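Local coordinates for protein congerin-2 (Conger myriaster, PDB 1IS3) that binds beta-galactosides such as lactose as a homodimeric galectin of the conger eel, its physiological role still unknown, at residues D84-T89 and G125-T130. Residues are numbered along the deposited sequence; the frame is centred on the assembly and turned at random.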
loop_
_atom_site.group_PDB
_atom_site.type_symbol
_atom_site.label_atom_id
_atom_site.label_comp_id
_atom_site.label_asym_id
_atom_site.label_seq_id
_atom_site.Cartn_x
_atom_site.Cartn_y
_atom_site.Cartn_z
ATOM N N ASP A 84 -9.102 14.274 14.186
ATOM C CA ASP A 84 -9.356 12.943 14.705
ATOM C C ASP A 84 -9.110 11.817 13.711
ATOM O O ASP A 84 -9.049 12.030 12.509
ATOM C CB ASP A 84 -10.798 12.869 15.202
ATOM C CG ASP A 84 -11.074 13.663 16.489
ATOM O OD1 ASP A 84 -12.228 13.658 16.942
ATOM O OD2 ASP A 84 -10.160 14.259 17.065
ATOM N N HIS A 85 -8.978 10.601 14.239
ATOM C CA HIS A 85 -8.792 9.402 13.440
ATOM C C HIS A 85 -10.080 8.950 12.765
ATOM O O HIS A 85 -11.196 9.275 13.215
ATOM C CB HIS A 85 -8.319 8.224 14.287
ATOM C CG HIS A 85 -6.928 8.493 14.805
ATOM N ND1 HIS A 85 -5.761 7.975 14.425
ATOM C CD2 HIS A 85 -6.664 9.408 15.802
ATOM C CE1 HIS A 85 -4.806 8.544 15.144
ATOM N NE2 HIS A 85 -5.362 9.413 15.973
ATOM N N PHE A 86 -9.953 8.208 11.683
ATOM C CA PHE A 86 -11.103 7.583 11.034
ATOM C C PHE A 86 -10.628 6.207 10.544
ATOM O O PHE A 86 -9.408 5.970 10.416
ATOM C CB PHE A 86 -11.568 8.430 9.849
ATOM C CG PHE A 86 -10.573 8.564 8.707
ATOM C CD1 PHE A 86 -9.665 9.616 8.693
ATOM C CD2 PHE A 86 -10.542 7.622 7.663
ATOM C CE1 PHE A 86 -8.733 9.725 7.651
ATOM C CE2 PHE A 86 -9.600 7.743 6.637
ATOM C CZ PHE A 86 -8.695 8.795 6.632
ATOM N N GLN A 87 -11.572 5.330 10.211
ATOM C CA GLN A 87 -11.280 3.988 9.703
ATOM C C GLN A 87 -12.375 3.652 8.695
ATOM O O GLN A 87 -13.553 3.830 9.028
ATOM C CB GLN A 87 -11.304 3.010 10.867
ATOM C CG GLN A 87 -10.927 1.625 10.421
ATOM C CD GLN A 87 -10.569 0.734 11.601
ATOM O OE1 GLN A 87 -11.005 -0.409 11.692
ATOM N NE2 GLN A 87 -9.748 1.189 12.543
ATOM N N THR A 88 -12.034 3.205 7.490
ATOM C CA THR A 88 -13.007 2.901 6.457
ATOM C C THR A 88 -12.639 1.570 5.832
ATOM O O THR A 88 -11.452 1.293 5.578
ATOM C CB THR A 88 -13.007 3.989 5.365
ATOM O OG1 THR A 88 -13.205 5.220 6.070
ATOM C CG2 THR A 88 -14.076 3.793 4.306
ATOM N N THR A 89 -13.682 0.787 5.577
ATOM C CA THR A 89 -13.530 -0.492 4.913
ATOM C C THR A 89 -14.379 -0.504 3.641
ATOM O O THR A 89 -15.537 -0.059 3.636
ATOM C CB THR A 89 -13.972 -1.679 5.837
ATOM O OG1 THR A 89 -13.058 -1.659 6.937
ATOM C CG2 THR A 89 -13.920 -3.072 5.178
ATOM N N GLY A 125 -5.804 15.318 -0.504
ATOM C CA GLY A 125 -6.368 16.391 0.312
ATOM C C GLY A 125 -5.876 16.434 1.774
ATOM O O GLY A 125 -4.783 15.968 2.126
ATOM N N ASP A 126 -6.707 16.981 2.664
ATOM C CA ASP A 126 -6.294 17.323 4.009
ATOM C C ASP A 126 -6.453 16.256 5.100
ATOM O O ASP A 126 -7.189 16.408 6.099
ATOM C CB ASP A 126 -7.042 18.561 4.429
ATOM C CG ASP A 126 -6.789 19.795 3.584
ATOM O OD1 ASP A 126 -7.702 20.622 3.515
ATOM O OD2 ASP A 126 -5.713 19.958 2.994
ATOM N N ALA A 127 -5.716 15.160 4.894
ATOM C CA ALA A 127 -5.691 14.028 5.824
ATOM C C ALA A 127 -4.426 13.201 5.551
ATOM O O ALA A 127 -3.648 13.491 4.630
ATOM C CB ALA A 127 -6.911 13.115 5.654
ATOM N N ARG A 128 -4.140 12.241 6.405
ATOM C CA ARG A 128 -3.014 11.365 6.182
ATOM C C ARG A 128 -3.443 9.966 6.543
ATOM O O ARG A 128 -4.388 9.800 7.326
ATOM C CB ARG A 128 -1.846 11.833 7.042
ATOM C CG ARG A 128 -2.099 11.883 8.520
ATOM C CD ARG A 128 -0.985 12.701 9.175
ATOM N NE ARG A 128 -1.278 12.926 10.587
ATOM C CZ ARG A 128 -0.930 12.039 11.540
ATOM N NH1 ARG A 128 -0.275 10.889 11.242
ATOM N NH2 ARG A 128 -1.304 12.267 12.819
ATOM N N LEU A 129 -2.798 8.971 5.948
ATOM C CA LEU A 129 -3.103 7.591 6.301
ATOM C C LEU A 129 -2.063 7.075 7.290
ATOM O O LEU A 129 -0.906 7.498 7.271
ATOM C CB LEU A 129 -3.113 6.657 5.057
ATOM C CG LEU A 129 -4.229 6.806 4.000
ATOM C CD1 LEU A 129 -4.082 5.801 2.851
ATOM C CD2 LEU A 129 -5.576 6.636 4.733
ATOM N N THR A 130 -2.508 6.208 8.192
ATOM C CA THR A 130 -1.639 5.634 9.198
ATOM C C THR A 130 -1.537 4.100 9.083
ATOM O O THR A 130 -0.577 3.532 9.610
ATOM C CB THR A 130 -2.132 6.048 10.614
ATOM O OG1 THR A 130 -3.444 5.535 10.763
ATOM C CG2 THR A 130 -2.084 7.571 10.831
HETATM O O HOH W 1 -5.631 5.968 12.516
#
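Phe86 holds CG between its backbone N and C (chi1 64°) and its ring upright to the CA-CB-CG plane (chi2 -91°), which sends the far end of the ring across strand 17-23 to Ala127 and Leu129. Phe86 CZ sits 4.2 Å from Leu129 CD2, and Phe86 CE1 lies 4.3 Å from Ala127 CB; both methyls come at the ring obliquely. With CD1 anti to CA (chi2 -180°), the other methyl of Leu129, CD2, turns aside toward the ring. Arg128 O is just beyond, 4.4 Å from Phe86 CE1. On the other side of the sheet, the imidazole of His85 reaches a bridging water through ND1, 2.8 Å from the water O, which lies in the ring plane at its edge. The same water O is 2.8 Å from Thr130 OG1. Strand 17-23 runs between the two segments in this five-stranded sheet of the galectin beta-sandwich, hydrogen-bonding to Phe86 through Gly21. Phe86 also stacks on Phe30 of the opposing sheet, while Leu129 packs on Ile9 of the second subunit. With only loose, non-directional apolar packing on the inner face and one water spanning the outer, the two strands are held in place mainly through 17-23.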